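Long-range contacts in phosphatidylinositol-specific phospholipase C1 (Streptomyces antibioticus, PDB 3H4X), which is a bacterial member of the phosphatidylinositol-specific phospholipase C family, folded as a single alpha/beta barrel with a ring of parallel strands: residues N85-A90 and L108-A113; R70-S75 and Q102-C107; D50-G55 and R122-K127. All blocks are in the same frame, centred on the assembly; numbering follows the deposited sequence.

Interaction 1 (N85-A90 and L108-A113); sequences NCEGAA and LSDMRA. With EOH (ethanol), chain F.
The carboxylate of Asp110 points from its helix into the curve of the loop 85-90. Its CG lies anti to its carbonyl carbon (chi1 -73°), which swings both oxygens toward the loop amides. OD2 of Asp110 accepts from Glu87 N at 2.8 Å, on its syn side and 20° out of the carboxylate plane. OD1 of Asp110 takes Ala89 N, also at 2.8 Å, nearly in line with the C-O bond. Two backbone amides, one on each oxygen, hold the rotation of this buried carboxylate.

The Glu87 side chain crosses Asp110 at about a right angle, the two carboxylate planes 68° apart. A water donates to Glu87 OE1 and Asp110 OD2 and probably eases the like charges. Glu87 is also held by the backbone amides of Arg96, Thr97 and Lys98. CB of Ser109 packs on Gly88 CA at 3.9 Å, while its OG is hydrogen-bonded to Lys152 NZ and Ala105 O. A second water joins Ala89 O to Ser109 O.

In this buried contact one aspartate of helix 104-117, outside the barrel strands, holds a loop by its amides. Phe48 of helix 48-52 touches Cys86 and Asp110. Leu108 meets helix 142-153 and Met111 meets strand 189-195.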
loop_
_atom_site.group_PDB
_atom_site.type_symbol
_atom_site.label_atom_id
_atom_site.label_comp_id
_atom_site.label_asym_id
_atom_site.label_seq_id
_atom_site.Cartn_x
_atom_site.Cartn_y
_atom_site.Cartn_z
ATOM N N ASN A 85 1.025 0.936 17.173
ATOM C CA ASN A 85 0.621 -0.290 17.845
ATOM C C ASN A 85 1.575 -1.450 17.562
ATOM O O ASN A 85 1.273 -2.605 17.863
ATOM C CB ASN A 85 -0.810 -0.662 17.462
ATOM C CG ASN A 85 -0.994 -0.826 15.967
ATOM O OD1 ASN A 85 -0.024 -0.926 15.215
ATOM N ND2 ASN A 85 -2.245 -0.855 15.529
ATOM N N CYS A 86 2.733 -1.137 16.996
ATOM C CA CYS A 86 3.719 -2.158 16.645
ATOM C C CYS A 86 4.566 -2.533 17.860
ATOM O O CYS A 86 4.933 -1.660 18.650
ATOM C CB CYS A 86 4.597 -1.657 15.499
ATOM S SG CYS A 86 3.636 -1.077 14.078
ATOM N N GLU A 87 4.874 -3.824 18.008
ATOM C CA GLU A 87 5.582 -4.319 19.198
ATOM C C GLU A 87 6.991 -4.827 18.937
ATOM O O GLU A 87 7.764 -5.002 19.877
ATOM C CB GLU A 87 4.868 -5.504 19.846
ATOM C CG GLU A 87 3.383 -5.485 19.977
ATOM C CD GLU A 87 2.880 -6.875 20.355
ATOM O OE1 GLU A 87 2.188 -7.511 19.534
ATOM O OE2 GLU A 87 3.224 -7.363 21.457
ATOM N N GLY A 88 7.310 -5.142 17.688
ATOM C CA GLY A 88 8.575 -5.808 17.395
ATOM C C GLY A 88 8.647 -7.209 17.983
ATOM O O GLY A 88 9.675 -7.610 18.534
ATOM N N ALA A 89 7.554 -7.956 17.875
ATOM C CA ALA A 89 7.514 -9.330 18.370
ATOM C C ALA A 89 8.565 -10.191 17.677
ATOM O O ALA A 89 8.731 -10.117 16.463
ATOM C CB ALA A 89 6.133 -9.926 18.162
ATOM N N ALA A 90 9.264 -11.016 18.451
ATOM C CA ALA A 90 10.292 -11.895 17.893
ATOM C C ALA A 90 9.679 -13.111 17.202
ATOM O O ALA A 90 10.291 -13.713 16.319
ATOM C CB ALA A 90 11.265 -12.336 18.980
ATOM N N LEU A 108 7.585 -4.503 10.847
ATOM C CA LEU A 108 7.974 -5.601 9.976
ATOM C C LEU A 108 8.197 -6.887 10.764
ATOM O O LEU A 108 7.867 -7.976 10.292
ATOM C CB LEU A 108 9.223 -5.227 9.179
ATOM C CG LEU A 108 9.037 -4.123 8.136
ATOM C CD1 LEU A 108 10.398 -3.635 7.661
ATOM C CD2 LEU A 108 8.182 -4.604 6.968
ATOM N N SER A 109 8.754 -6.765 11.964
ATOM C CA SER A 109 8.909 -7.925 12.831
ATOM C C SER A 109 7.549 -8.515 13.202
ATOM O O SER A 109 7.371 -9.735 13.180
ATOM C CB SER A 109 9.696 -7.563 14.092
ATOM O OG SER A 109 11.040 -7.251 13.781
ATOM N N ASP A 110 6.587 -7.662 13.544
ATOM C CA ASP A 110 5.242 -8.143 13.855
ATOM C C ASP A 110 4.665 -8.883 12.654
ATOM O O ASP A 110 4.053 -9.948 12.797
ATOM C CB ASP A 110 4.303 -6.989 14.224
ATOM C CG ASP A 110 4.585 -6.406 15.597
ATOM O OD1 ASP A 110 5.559 -6.833 16.251
ATOM O OD2 ASP A 110 3.821 -5.508 16.015
ATOM N N MET A 111 4.852 -8.305 11.470
ATOM C CA MET A 111 4.361 -8.917 10.238
ATOM C C MET A 111 4.970 -10.295 10.006
ATOM O O MET A 111 4.275 -11.237 9.639
ATOM C CB MET A 111 4.648 -8.012 9.038
ATOM C CG MET A 111 3.826 -6.740 9.015
ATOM S SD MET A 111 4.298 -5.615 7.694
ATOM C CE MET A 111 3.926 -6.584 6.240
ATOM N N ARG A 112 6.279 -10.402 10.195
ATOM C CA ARG A 112 6.964 -11.680 10.016
ATOM C C ARG A 112 6.467 -12.721 11.017
ATOM O O ARG A 112 6.195 -13.868 10.651
ATOM C CB ARG A 112 8.478 -11.497 10.148
ATOM C CG ARG A 112 9.282 -12.788 10.060
ATOM C CD ARG A 112 9.016 -13.516 8.759
ATOM N NE ARG A 112 9.807 -14.741 8.631
ATOM C CZ ARG A 112 11.029 -14.796 8.111
ATOM N NH1 ARG A 112 11.618 -13.692 7.673
ATOM N NH2 ARG A 112 11.670 -15.958 8.032
ATOM N N ALA A 113 6.341 -12.316 12.278
ATOM C CA ALA A 113 5.872 -13.216 13.325
ATOM C C ALA A 113 4.471 -13.723 13.000
ATOM O O ALA A 113 4.185 -14.920 13.088
ATOM C CB ALA A 113 5.883 -12.505 14.663
HETATM C C1 EOH F . 14.329 -13.025 6.281
HETATM C C2 EOH F . 15.406 -12.508 5.333
HETATM O O EOH F . 13.831 -14.285 5.885
HETATM O O HOH W 1 1.464 -6.585 17.064
HETATM O O HOH W 2 9.434 -11.258 14.068
#

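Interaction 2 (R70-S75 and Q102-C107); sequences RSWRVS and QDFAGC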
loop_
_atom_site.group_PDB
_atom_site.type_symbol
_atom_site.label_atom_id
_atom_site.label_comp_id
_atom_site.label_asym_id
_atom_site.label_seq_id
_atom_site.Cartn_x
_atom_site.Cartn_y
_atom_site.Cartn_z
ATOM N N ARG A 70 18.595 7.325 14.047
ATOM C CA ARG A 70 18.313 6.124 13.278
ATOM C C ARG A 70 16.828 5.761 13.297
ATOM O O ARG A 70 16.063 6.258 14.127
ATOM C CB ARG A 70 19.156 4.953 13.794
ATOM C CG ARG A 70 20.656 5.201 13.731
ATOM C CD ARG A 70 21.454 3.958 14.105
ATOM N NE ARG A 70 21.272 2.866 13.152
ATOM C CZ ARG A 70 21.925 2.760 11.998
ATOM N NH1 ARG A 70 22.805 3.685 11.641
ATOM N NH2 ARG A 70 21.695 1.728 11.197
ATOM N N SER A 71 16.449 4.905 12.353
ATOM C CA SER A 71 15.113 4.308 12.260
ATOM C C SER A 71 14.147 5.096 11.384
ATOM O O SER A 71 14.241 6.322 11.275
ATOM C CB SER A 71 14.500 4.065 13.647
ATOM O OG SER A 71 13.829 5.212 14.141
ATOM N N TRP A 72 13.240 4.369 10.735
ATOM C CA TRP A 72 12.058 4.959 10.122
ATOM C C TRP A 72 10.979 5.008 11.188
ATOM O O TRP A 72 10.595 3.974 11.744
ATOM C CB TRP A 72 11.541 4.096 8.974
ATOM C CG TRP A 72 12.135 4.376 7.633
ATOM C CD1 TRP A 72 11.779 5.361 6.759
ATOM C CD2 TRP A 72 13.170 3.625 6.991
ATOM N NE1 TRP A 72 12.539 5.274 5.618
ATOM C CE2 TRP A 72 13.405 4.220 5.738
ATOM C CE3 TRP A 72 13.932 2.512 7.363
ATOM C CZ2 TRP A 72 14.367 3.735 4.849
ATOM C CZ3 TRP A 72 14.881 2.037 6.488
ATOM C CH2 TRP A 72 15.093 2.647 5.243
ATOM N N ARG A 73 10.479 6.203 11.474
ATOM C CA ARG A 73 9.462 6.350 12.505
ATOM C C ARG A 73 8.091 5.968 11.977
ATOM O O ARG A 73 7.775 6.218 10.813
ATOM C CB ARG A 73 9.394 7.793 13.002
ATOM C CG ARG A 73 10.730 8.456 13.228
ATOM C CD ARG A 73 11.506 7.802 14.353
ATOM N NE ARG A 73 12.667 8.626 14.677
ATOM C CZ ARG A 73 12.635 9.659 15.513
ATOM N NH1 ARG A 73 11.510 9.971 16.138
ATOM N NH2 ARG A 73 13.730 10.372 15.734
ATOM N N VAL A 74 7.273 5.389 12.848
ATOM C CA VAL A 74 5.871 5.158 12.550
ATOM C C VAL A 74 5.070 6.111 13.425
ATOM O O VAL A 74 5.131 6.030 14.655
ATOM C CB VAL A 74 5.455 3.713 12.865
ATOM C CG1 VAL A 74 3.974 3.515 12.580
ATOM C CG2 VAL A 74 6.306 2.733 12.065
ATOM N N SER A 75 4.343 7.031 12.799
ATOM C CA SER A 75 3.621 8.058 13.540
ATOM C C SER A 75 2.688 8.811 12.609
ATOM O O SER A 75 3.038 9.086 11.460
ATOM C CB SER A 75 4.612 9.047 14.170
ATOM O OG SER A 75 3.972 9.960 15.055
ATOM N N GLN A 102 6.697 1.018 18.598
ATOM C CA GLN A 102 7.908 0.637 17.882
ATOM C C GLN A 102 7.941 1.229 16.474
ATOM O O GLN A 102 6.928 1.721 15.967
ATOM C CB GLN A 102 8.072 -0.884 17.857
ATOM C CG GLN A 102 8.115 -1.498 19.245
ATOM C CD GLN A 102 9.227 -0.913 20.090
ATOM O OE1 GLN A 102 10.402 -1.078 19.780
ATOM N NE2 GLN A 102 8.858 -0.230 21.168
ATOM N N ASP A 103 9.119 1.182 15.863
ATOM C CA ASP A 103 9.360 1.782 14.558
ATOM C C ASP A 103 9.016 0.835 13.407
ATOM O O ASP A 103 8.384 -0.203 13.606
ATOM C CB ASP A 103 10.820 2.233 14.455
ATOM C CG ASP A 103 11.801 1.074 14.558
ATOM O OD1 ASP A 103 11.363 -0.092 14.658
ATOM O OD2 ASP A 103 13.023 1.335 14.542
ATOM N N PHE A 104 9.435 1.197 12.200
ATOM C CA PHE A 104 9.095 0.412 11.015
ATOM C C PHE A 104 9.676 -0.998 11.107
ATOM O O PHE A 104 9.002 -1.979 10.776
ATOM C CB PHE A 104 9.570 1.133 9.752
ATOM C CG PHE A 104 9.181 0.454 8.460
ATOM C CD1 PHE A 104 7.925 -0.114 8.290
ATOM C CD2 PHE A 104 10.069 0.428 7.398
ATOM C CE1 PHE A 104 7.574 -0.717 7.087
ATOM C CE2 PHE A 104 9.722 -0.171 6.198
ATOM C CZ PHE A 104 8.474 -0.741 6.045
ATOM N N ALA A 105 10.922 -1.108 11.559
ATOM C CA ALA A 105 11.519 -2.423 11.760
ATOM C C ALA A 105 10.676 -3.266 12.720
ATOM O O ALA A 105 10.536 -4.476 12.531
ATOM C CB ALA A 105 12.954 -2.299 12.257
ATOM N N GLY A 106 10.120 -2.628 13.747
ATOM C CA GLY A 106 9.250 -3.322 14.691
ATOM C C GLY A 106 7.960 -3.796 14.044
ATOM O O GLY A 106 7.491 -4.905 14.303
ATOM N N CYS A 107 7.381 -2.950 13.200
ATOM C CA CYS A 107 6.196 -3.327 12.448
ATOM C C CYS A 107 6.474 -4.548 11.572
ATOM O O CYS A 107 5.699 -5.505 11.543
ATOM C CB CYS A 107 5.742 -2.156 11.581
ATOM S SG CYS A 107 4.302 -2.509 10.575
HETATM O O HOH W 3 13.169 1.289 11.307
#
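This is a helix N-terminus packed against a short edge strand and the loop before it, with Trp72 and Phe104 meeting across it. The residues before and along strand 73-74 pack on the first turn of helix 104-117, and the contact is partly buried. Its one direct hydrogen bond runs between backbones. Phe104 N donates to Trp72 O at 3.0 Å, with an N-H...O angle of 163°. Phe104 is the first helix residue, so its amide has no carbonyl of a preceding turn to bond; Trp72 O accepts instead.

Asp103 is the N-cap. Its CG sits between the backbone N and the carbonyl carbon (chi1 63°), and this turns the carboxylate back over the first turn. There OD1 of Asp103 accepts from Gly106 N at 3.0 Å. The other oxygen, OD2, comes within 3.2 Å of Ser71 CB. A water accepts from both Trp72 N and Ala105 N and donates a weak bond to Asp103 OD2. It links the loop to a second amide of the helix start.

Apolar packing lies beside these bonds. CB of Trp72 touches CB of Phe104 at 3.6 Å, and CD2 of Phe104 approaches the Trp72 ring obliquely. The methyl CG2 of Val74 presses on the helix backbone, 3.5 Å from Phe104 N, and lies 4.3 Å from Phe104 CB.

Strand 73-74 pairs antiparallel with strand 58-64, whose Leu63 touches both Val74 and Phe104. Beyond the rings lies helix 142-153. Leu148 of that helix meets Trp72 and Phe104, and Glu144 and Phe145 meet Trp72 as well.

Interaction 3 (D50-G55 and R122-K127); sequences DALDSG and RPILLK. With EOH (ethanol), chain T.
Arg122, just before strand 124-130, reaches the carbonyl of Leu52 in helix 48-52. NH2 of Arg122 donates to Leu52 O at 2.7 Å, and NH1 of Arg122 donates to the same oxygen at 3.0 Å. The grip is end-on, with the oxygen in the guanidinium plane. NH1 approaches nearly in line with the C=O bond, whereas NH2 comes from above the carbonyl plane. NH2 has a further acceptor in Ala56 O. A positive group here probably also suits the partial negative charge of a helix C-terminus. Within the segment 50-55, Ser54 OG donates to Ala51 O at 2.7 Å, an oxygen that also accepts from Ser54 N.

Carbon contacts lie on both faces of the guanidinium. Gly55 CA sits 3.3 Å above one face, over its centre, and Ile124 CD1 sits 3.5 Å above the opposite face. Gly55 has positive phi where the chain leaves helical geometry. The Arg122 side chain is extended from CG to NE, which carries the charged end across to the helix.

There is one apolar contact between side chains. CD2 of Leu52 meets CD1 of Ile124 at 4.0 Å, the two side chains crossing at about a right angle.

At the far end of the strand segment, Lys127 NZ donates a hydrogen bond to an ethanol, probably from the crystallisation liquor, and forms a salt bridge with Asp260 of strand 258-262. Strand 124-130 belongs to the barrel and runs parallel between strands 58-64 and 189-195. Trp114 of helix 104-117 packs on Leu52, Arg122 and Ile124, and Leu59 of strand 58-64 also touches Leu52.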
loop_
_atom_site.group_PDB
_atom_site.type_symbol
_atom_site.label_atom_id
_atom_site.label_comp_id
_atom_site.label_asym_id
_atom_site.label_seq_id
_atom_site.Cartn_x
_atom_site.Cartn_y
_atom_site.Cartn_z
ATOM N N ASP A 50 -3.592 -7.163 15.681
ATOM C CA ASP A 50 -5.035 -7.033 15.521
ATOM C C ASP A 50 -5.404 -6.470 14.148
ATOM O O ASP A 50 -6.412 -6.862 13.565
ATOM C CB ASP A 50 -5.636 -6.177 16.634
ATOM C CG ASP A 50 -5.449 -6.798 17.999
ATOM O OD1 ASP A 50 -5.732 -8.007 18.145
ATOM O OD2 ASP A 50 -5.001 -6.080 18.914
ATOM N N ALA A 51 -4.590 -5.554 13.627
ATOM C CA ALA A 51 -4.807 -5.055 12.270
ATOM C C ALA A 51 -4.632 -6.202 11.276
ATOM O O ALA A 51 -5.423 -6.362 10.344
ATOM C CB ALA A 51 -3.848 -3.915 11.955
ATOM N N LEU A 52 -3.592 -7.006 11.474
ATOM C CA LEU A 52 -3.358 -8.144 10.595
ATOM C C LEU A 52 -4.490 -9.165 10.677
ATOM O O LEU A 52 -4.876 -9.760 9.671
ATOM C CB LEU A 52 -2.009 -8.791 10.895
ATOM C CG LEU A 52 -0.808 -7.916 10.528
ATOM C CD1 LEU A 52 0.441 -8.390 11.237
ATOM C CD2 LEU A 52 -0.586 -7.895 9.019
ATOM N N ASP A 53 -5.039 -9.355 11.872
ATOM C CA ASP A 53 -6.130 -10.310 12.055
ATOM C C ASP A 53 -7.512 -9.757 11.686
ATOM O O ASP A 53 -8.508 -10.475 11.765
ATOM C CB ASP A 53 -6.141 -10.856 13.488
ATOM C CG ASP A 53 -5.120 -11.956 13.703
ATOM O OD1 ASP A 53 -4.827 -12.699 12.744
ATOM O OD2 ASP A 53 -4.620 -12.090 14.838
ATOM N N SER A 54 -7.575 -8.497 11.264
ATOM C CA SER A 54 -8.850 -7.854 10.951
ATOM C C SER A 54 -9.515 -8.433 9.714
ATOM O O SER A 54 -10.735 -8.341 9.560
ATOM C CB SER A 54 -8.651 -6.356 10.732
ATOM O OG SER A 54 -7.951 -6.109 9.520
ATOM N N GLY A 55 -8.714 -9.012 8.826
ATOM C CA GLY A 55 -9.220 -9.480 7.543
ATOM C C GLY A 55 -9.058 -8.470 6.415
ATOM O O GLY A 55 -9.281 -8.797 5.252
ATOM N N ARG A 122 -4.273 -14.674 3.591
ATOM C CA ARG A 122 -4.666 -13.813 2.484
ATOM C C ARG A 122 -3.522 -12.869 2.121
ATOM O O ARG A 122 -2.763 -12.442 2.991
ATOM C CB ARG A 122 -5.883 -12.986 2.883
ATOM C CG ARG A 122 -5.549 -11.886 3.886
ATOM C CD ARG A 122 -6.787 -11.345 4.571
ATOM N NE ARG A 122 -6.488 -10.149 5.349
ATOM C CZ ARG A 122 -5.989 -10.146 6.583
ATOM N NH1 ARG A 122 -5.720 -11.285 7.211
ATOM N NH2 ARG A 122 -5.757 -8.994 7.194
ATOM N N PRO A 123 -3.394 -12.519 0.837
ATOM C CA PRO A 123 -2.382 -11.520 0.498
ATOM C C PRO A 123 -2.746 -10.181 1.131
ATOM O O PRO A 123 -3.919 -9.797 1.146
ATOM C CB PRO A 123 -2.461 -11.439 -1.027
ATOM C CG PRO A 123 -3.844 -11.905 -1.359
ATOM C CD PRO A 123 -4.181 -12.947 -0.333
ATOM N N ILE A 124 -1.748 -9.476 1.651
ATOM C CA ILE A 124 -1.984 -8.205 2.318
ATOM C C ILE A 124 -1.101 -7.138 1.697
ATOM O O ILE A 124 0.106 -7.327 1.542
ATOM C CB ILE A 124 -1.726 -8.301 3.837
ATOM C CG1 ILE A 124 -2.757 -9.237 4.480
ATOM C CG2 ILE A 124 -1.763 -6.920 4.477
ATOM C CD1 ILE A 124 -2.468 -9.581 5.923
ATOM N N LEU A 125 -1.718 -6.021 1.329
ATOM C CA LEU A 125 -0.997 -4.873 0.807
ATOM C C LEU A 125 -0.739 -3.897 1.940
ATOM O O LEU A 125 -1.678 -3.437 2.601
ATOM C CB LEU A 125 -1.810 -4.193 -0.296
ATOM C CG LEU A 125 -1.209 -2.920 -0.902
ATOM C CD1 LEU A 125 0.165 -3.183 -1.509
ATOM C CD2 LEU A 125 -2.146 -2.308 -1.941
ATOM N N LEU A 126 0.536 -3.608 2.179
ATOM C CA LEU A 126 0.924 -2.556 3.107
ATOM C C LEU A 126 1.114 -1.286 2.310
ATOM O O LEU A 126 2.049 -1.178 1.504
ATOM C CB LEU A 126 2.235 -2.891 3.808
ATOM C CG LEU A 126 2.202 -4.039 4.807
ATOM C CD1 LEU A 126 0.970 -3.948 5.687
ATOM C CD2 LEU A 126 2.232 -5.354 4.056
ATOM N N LYS A 127 0.218 -0.335 2.516
ATOM C CA LYS A 127 0.331 0.945 1.862
ATOM C C LYS A 127 1.143 1.852 2.756
ATOM O O LYS A 127 0.776 2.098 3.905
ATOM C CB LYS A 127 -1.046 1.542 1.619
ATOM C CG LYS A 127 -1.006 2.971 1.127
ATOM C CD LYS A 127 -2.394 3.489 0.850
ATOM C CE LYS A 127 -2.388 4.992 0.687
ATOM N NZ LYS A 127 -3.725 5.502 0.279
HETATM C C1 EOH T . -3.783 8.682 0.424
HETATM C C2 EOH T . -3.891 10.190 0.637
HETATM O O EOH T . -4.116 7.936 1.577
#

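In the fold
Interactions 1 and 2 share helix 104-117, with centres about 11 Å apart. They touch where Cys86 O lies 3.2 Å from Gln102 N, probably a hydrogen bond, and where Cys86 packs on Cys107. Interaction 3 has its centre about 13 Å from that of interaction 1. Leu52 CD1 comes within 4.1 Å of Met111 CA there. Interactions 2 and 3 do not touch; their centres are about 18 Å apart, but both reach the barrel sheet. An acetyl group is bound by Lys42, Asn83 and Asp101, close to interactions 1 and 2: Asn85 touches Lys42, Val74 is backbone hydrogen-bonded to Asn83, and Asp101 precedes Gln102. Glu144, beside Trp72, lines another acetyl pocket.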